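Local coordinates for protein internalin (Listeria monocytogenes serotype 4b, PDB 4FMZ) that probably takes part in host-cell adhesion and invasion as a leucine-rich-repeat internalin, at residues L87-T101 / N108-I122. Sequence-based numbering, arbitrary orientation.
Sequences LVKLTNLYIGTNKIT and NLTNLRELYLNEDNI
Y94 turns the edge of its ring toward the face of Y116, a T-shaped pair with centroids 4.8 Å apart and planes at 62°, CD1 of Y94 lying above the plane of the Y116 ring, offset toward its rim. With CG of Y94 set anti to its carbonyl carbon (chi1 -49°), the ring leans toward segment 108-122 and its hydroxyl meets E114: Y94 OH donates to E114 OE1 at 3.1 Å, arriving from above the carboxylate plane. That same hydroxyl accepts a nearly straight bond from N92 ND2, which lies beside the E114 carboxylate, so one oxygen links amide to acid; Y70 meets Y94 in a further edge-to-face pair.

Beneath this surface the parallel strands 92-94 and 114-116 are joined by backbone bonds such as L93 N to E114 O, 2.9 Å. On the buried face of the strands L93 and L115 lie alongside each other, CD2 of L93 3.8 Å from CD1 of L115, and the paired leucines repeat down the solenoid core. Where the chain turns away from the strands, N111 ND2 bonds V88 O at one end, while its OD1 is taken by K133 NZ, and at the other T97 N meets N118 O at 2.7 Å, while D120 OD1 takes weak bonds from N98 N and I100 N.

One coil thus stacks on the next as in leucine-rich-repeat solenoids, pairing a leucine interior with a polar and aromatic concave surface, where the donated hydroxyl proton would be expected to favour a charged E114.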
# COMPACT_ATOMS: atom_id res chain seq x y z
N LEU A 87 -3.79 -27.07 -0.75
CA LEU A 87 -5.02 -26.43 -0.26
C LEU A 87 -5.55 -25.49 -1.37
O LEU A 87 -5.63 -24.28 -1.21
CB LEU A 87 -4.78 -25.70 1.08
CG LEU A 87 -4.36 -26.63 2.24
CD1 LEU A 87 -4.18 -25.85 3.54
CD2 LEU A 87 -5.38 -27.78 2.43
N VAL A 88 -5.95 -26.11 -2.48
CA VAL A 88 -6.33 -25.43 -3.72
C VAL A 88 -7.67 -24.66 -3.61
O VAL A 88 -7.94 -23.88 -4.52
CB VAL A 88 -6.32 -26.39 -4.94
CG1 VAL A 88 -4.91 -26.93 -5.19
CG2 VAL A 88 -7.33 -27.54 -4.76
N LYS A 89 -8.46 -24.82 -2.53
CA LYS A 89 -9.70 -24.03 -2.37
C LYS A 89 -9.42 -22.66 -1.70
O LYS A 89 -10.34 -21.85 -1.53
CB LYS A 89 -10.74 -24.80 -1.56
CG LYS A 89 -11.40 -25.93 -2.34
CD LYS A 89 -12.56 -26.50 -1.51
CE LYS A 89 -13.36 -27.57 -2.20
NZ LYS A 89 -14.58 -27.90 -1.43
N LEU A 90 -8.15 -22.40 -1.31
CA LEU A 90 -7.78 -21.12 -0.69
C LEU A 90 -8.02 -19.95 -1.64
O LEU A 90 -7.56 -19.96 -2.80
CB LEU A 90 -6.30 -21.11 -0.23
CG LEU A 90 -6.00 -21.82 1.09
CD1 LEU A 90 -4.49 -21.92 1.28
CD2 LEU A 90 -6.66 -21.12 2.28
N THR A 91 -8.76 -18.94 -1.14
CA THR A 91 -9.06 -17.70 -1.85
C THR A 91 -8.40 -16.53 -1.12
O THR A 91 -7.98 -15.58 -1.78
CB THR A 91 -10.58 -17.49 -2.00
OG1 THR A 91 -11.18 -17.39 -0.71
CG2 THR A 91 -11.26 -18.57 -2.85
N ASN A 92 -8.32 -16.60 0.23
CA ASN A 92 -7.72 -15.56 1.08
C ASN A 92 -6.62 -16.15 1.94
O ASN A 92 -6.87 -17.04 2.75
CB ASN A 92 -8.78 -14.88 1.96
CG ASN A 92 -9.95 -14.29 1.20
OD1 ASN A 92 -10.66 -14.97 0.45
ND2 ASN A 92 -10.18 -13.01 1.38
N LEU A 93 -5.39 -15.67 1.74
CA LEU A 93 -4.23 -16.16 2.49
C LEU A 93 -3.41 -14.99 3.02
O LEU A 93 -2.84 -14.22 2.23
CB LEU A 93 -3.39 -17.09 1.57
CG LEU A 93 -2.10 -17.69 2.14
CD1 LEU A 93 -2.36 -18.49 3.42
CD2 LEU A 93 -1.46 -18.59 1.10
N TYR A 94 -3.35 -14.85 4.36
CA TYR A 94 -2.64 -13.76 5.05
C TYR A 94 -1.50 -14.36 5.84
O TYR A 94 -1.72 -14.96 6.89
CB TYR A 94 -3.62 -12.98 5.94
CG TYR A 94 -4.88 -12.58 5.20
CD1 TYR A 94 -4.85 -11.62 4.18
CD2 TYR A 94 -6.09 -13.22 5.44
CE1 TYR A 94 -6.00 -11.27 3.47
CE2 TYR A 94 -7.25 -12.88 4.74
CZ TYR A 94 -7.20 -11.89 3.75
OH TYR A 94 -8.33 -11.52 3.05
N ILE A 95 -0.28 -14.28 5.30
CA ILE A 95 0.88 -14.89 5.95
C ILE A 95 2.03 -13.90 6.07
O ILE A 95 3.19 -14.30 6.05
CB ILE A 95 1.33 -16.22 5.28
CG1 ILE A 95 1.30 -16.15 3.74
CG2 ILE A 95 0.50 -17.38 5.81
CD1 ILE A 95 1.87 -17.41 2.99
N GLY A 96 1.67 -12.63 6.25
CA GLY A 96 2.64 -11.56 6.48
C GLY A 96 3.20 -11.63 7.89
O GLY A 96 2.65 -12.34 8.74
N THR A 97 4.27 -10.88 8.16
CA THR A 97 5.00 -10.79 9.45
C THR A 97 5.39 -12.21 9.97
O THR A 97 5.13 -12.58 11.11
CB THR A 97 4.27 -9.91 10.51
OG1 THR A 97 2.89 -10.27 10.60
CG2 THR A 97 4.36 -8.43 10.21
N ASN A 98 6.00 -13.00 9.09
CA ASN A 98 6.53 -14.33 9.39
C ASN A 98 7.98 -14.35 8.92
O ASN A 98 8.57 -13.28 8.73
CB ASN A 98 5.66 -15.42 8.74
CG ASN A 98 4.45 -15.78 9.55
OD1 ASN A 98 4.57 -16.41 10.59
ND2 ASN A 98 3.27 -15.38 9.12
N LYS A 99 8.58 -15.53 8.74
CA LYS A 99 9.96 -15.64 8.30
C LYS A 99 10.03 -16.42 6.99
O LYS A 99 11.01 -17.13 6.74
CB LYS A 99 10.80 -16.34 9.40
CG LYS A 99 11.00 -15.52 10.67
CD LYS A 99 11.45 -16.41 11.82
CE LYS A 99 12.30 -15.68 12.84
NZ LYS A 99 11.54 -14.63 13.58
N ILE A 100 9.00 -16.27 6.14
CA ILE A 100 8.88 -16.98 4.87
C ILE A 100 9.86 -16.41 3.82
O ILE A 100 9.93 -15.20 3.63
CB ILE A 100 7.40 -16.99 4.36
CG1 ILE A 100 6.48 -17.80 5.31
CG2 ILE A 100 7.31 -17.57 2.95
CD1 ILE A 100 5.07 -17.26 5.42
N THR A 101 10.59 -17.31 3.15
CA THR A 101 11.53 -16.94 2.08
C THR A 101 11.10 -17.63 0.78
O THR A 101 10.96 -16.96 -0.24
CB THR A 101 12.98 -17.26 2.48
OG1 THR A 101 13.08 -18.65 2.80
CG2 THR A 101 13.44 -16.44 3.68
N ASN A 108 0.27 -23.83 -6.99
CA ASN A 108 -0.98 -24.46 -7.48
C ASN A 108 -2.24 -23.81 -6.87
O ASN A 108 -3.36 -24.24 -7.17
CB ASN A 108 -0.98 -25.96 -7.20
CG ASN A 108 0.14 -26.75 -7.84
OD1 ASN A 108 0.75 -26.33 -8.83
ND2 ASN A 108 0.42 -27.93 -7.30
N LEU A 109 -2.08 -22.76 -6.04
CA LEU A 109 -3.23 -22.13 -5.38
C LEU A 109 -3.84 -21.06 -6.30
O LEU A 109 -3.97 -19.89 -5.93
CB LEU A 109 -2.84 -21.57 -3.99
CG LEU A 109 -2.03 -22.48 -3.05
CD1 LEU A 109 -1.87 -21.84 -1.68
CD2 LEU A 109 -2.69 -23.86 -2.89
N THR A 110 -4.30 -21.51 -7.49
CA THR A 110 -4.81 -20.66 -8.58
C THR A 110 -6.19 -20.03 -8.29
O THR A 110 -6.63 -19.22 -9.09
CB THR A 110 -4.78 -21.42 -9.90
OG1 THR A 110 -5.52 -22.65 -9.78
CG2 THR A 110 -3.36 -21.69 -10.38
N ASN A 111 -6.83 -20.35 -7.15
CA ASN A 111 -8.10 -19.68 -6.79
C ASN A 111 -7.84 -18.49 -5.84
O ASN A 111 -8.79 -17.79 -5.45
CB ASN A 111 -9.08 -20.66 -6.19
CG ASN A 111 -9.59 -21.65 -7.20
OD1 ASN A 111 -9.90 -21.31 -8.35
ND2 ASN A 111 -9.67 -22.90 -6.79
N LEU A 112 -6.56 -18.23 -5.49
CA LEU A 112 -6.21 -17.12 -4.61
C LEU A 112 -6.64 -15.76 -5.22
O LEU A 112 -6.39 -15.48 -6.39
CB LEU A 112 -4.71 -17.10 -4.30
CG LEU A 112 -4.25 -18.02 -3.16
CD1 LEU A 112 -2.74 -18.00 -3.04
CD2 LEU A 112 -4.90 -17.63 -1.82
N ARG A 113 -7.36 -14.97 -4.40
CA ARG A 113 -7.87 -13.64 -4.74
C ARG A 113 -7.14 -12.59 -3.91
O ARG A 113 -6.81 -11.50 -4.41
CB ARG A 113 -9.39 -13.57 -4.49
CG ARG A 113 -10.25 -14.59 -5.24
CD ARG A 113 -10.27 -14.45 -6.76
NE ARG A 113 -10.43 -13.07 -7.25
CZ ARG A 113 -11.58 -12.41 -7.32
NH1 ARG A 113 -12.70 -12.96 -6.88
NH2 ARG A 113 -11.61 -11.18 -7.82
N GLU A 114 -6.88 -12.92 -2.64
CA GLU A 114 -6.18 -12.01 -1.72
C GLU A 114 -5.00 -12.74 -1.08
O GLU A 114 -5.17 -13.80 -0.47
CB GLU A 114 -7.13 -11.46 -0.65
CG GLU A 114 -8.27 -10.62 -1.19
CD GLU A 114 -8.94 -9.70 -0.19
OE1 GLU A 114 -8.31 -9.37 0.85
OE2 GLU A 114 -10.10 -9.31 -0.44
N LEU A 115 -3.79 -12.18 -1.26
CA LEU A 115 -2.57 -12.78 -0.73
C LEU A 115 -1.65 -11.72 -0.13
O LEU A 115 -1.19 -10.84 -0.86
CB LEU A 115 -1.85 -13.56 -1.85
CG LEU A 115 -0.46 -14.12 -1.55
CD1 LEU A 115 -0.50 -15.26 -0.49
CD2 LEU A 115 0.18 -14.61 -2.81
N TYR A 116 -1.41 -11.79 1.21
CA TYR A 116 -0.50 -10.84 1.88
C TYR A 116 0.74 -11.59 2.34
O TYR A 116 0.64 -12.59 3.06
CB TYR A 116 -1.13 -10.09 3.08
CG TYR A 116 -2.41 -9.32 2.83
CD1 TYR A 116 -2.88 -9.10 1.53
CD2 TYR A 116 -3.15 -8.80 3.88
CE1 TYR A 116 -4.08 -8.42 1.30
CE2 TYR A 116 -4.35 -8.12 3.67
CZ TYR A 116 -4.80 -7.93 2.37
OH TYR A 116 -6.00 -7.31 2.15
N LEU A 117 1.88 -11.11 1.90
CA LEU A 117 3.21 -11.65 2.19
C LEU A 117 4.10 -10.54 2.72
O LEU A 117 5.33 -10.62 2.62
CB LEU A 117 3.79 -12.24 0.89
CG LEU A 117 3.13 -13.52 0.37
CD1 LEU A 117 3.47 -13.73 -1.08
CD2 LEU A 117 3.55 -14.71 1.20
N ASN A 118 3.47 -9.50 3.28
CA ASN A 118 4.17 -8.32 3.81
C ASN A 118 5.06 -8.68 4.99
O ASN A 118 4.69 -9.50 5.83
CB ASN A 118 3.17 -7.23 4.23
CG ASN A 118 2.16 -7.71 5.26
OD1 ASN A 118 1.31 -8.55 4.98
ND2 ASN A 118 2.28 -7.23 6.48
N GLU A 119 6.24 -8.05 5.04
CA GLU A 119 7.24 -8.22 6.10
C GLU A 119 7.75 -9.68 6.22
O GLU A 119 8.07 -10.14 7.31
CB GLU A 119 6.73 -7.68 7.45
CG GLU A 119 6.56 -6.17 7.44
CD GLU A 119 5.76 -5.57 8.58
OE1 GLU A 119 6.34 -5.40 9.68
OE2 GLU A 119 4.57 -5.23 8.36
N ASP A 120 7.85 -10.38 5.08
CA ASP A 120 8.46 -11.69 5.01
C ASP A 120 9.86 -11.47 4.43
O ASP A 120 10.31 -10.33 4.42
CB ASP A 120 7.57 -12.65 4.18
CG ASP A 120 6.44 -13.27 4.99
OD1 ASP A 120 6.70 -13.71 6.12
OD2 ASP A 120 5.32 -13.35 4.48
N ASN A 121 10.56 -12.52 3.95
CA ASN A 121 11.86 -12.28 3.31
C ASN A 121 11.90 -12.97 1.94
O ASN A 121 12.78 -13.80 1.65
CB ASN A 121 13.04 -12.70 4.21
CG ASN A 121 14.38 -12.18 3.72
OD1 ASN A 121 14.47 -11.24 2.92
ND2 ASN A 121 15.45 -12.82 4.14
N ILE A 122 10.94 -12.61 1.08
CA ILE A 122 10.82 -13.22 -0.25
C ILE A 122 11.60 -12.38 -1.28
O ILE A 122 11.48 -11.16 -1.31
CB ILE A 122 9.32 -13.38 -0.64
CG1 ILE A 122 8.54 -14.21 0.42
CG2 ILE A 122 9.17 -14.02 -2.03
CD1 ILE A 122 7.15 -13.74 0.62
O HOH W 1 -6.36 -21.60 -4.48
O HOH W 2 -0.55 -10.62 6.33
O HOH W 3 1.33 -8.76 8.99
O HOH W 4 9.26 -10.74 9.49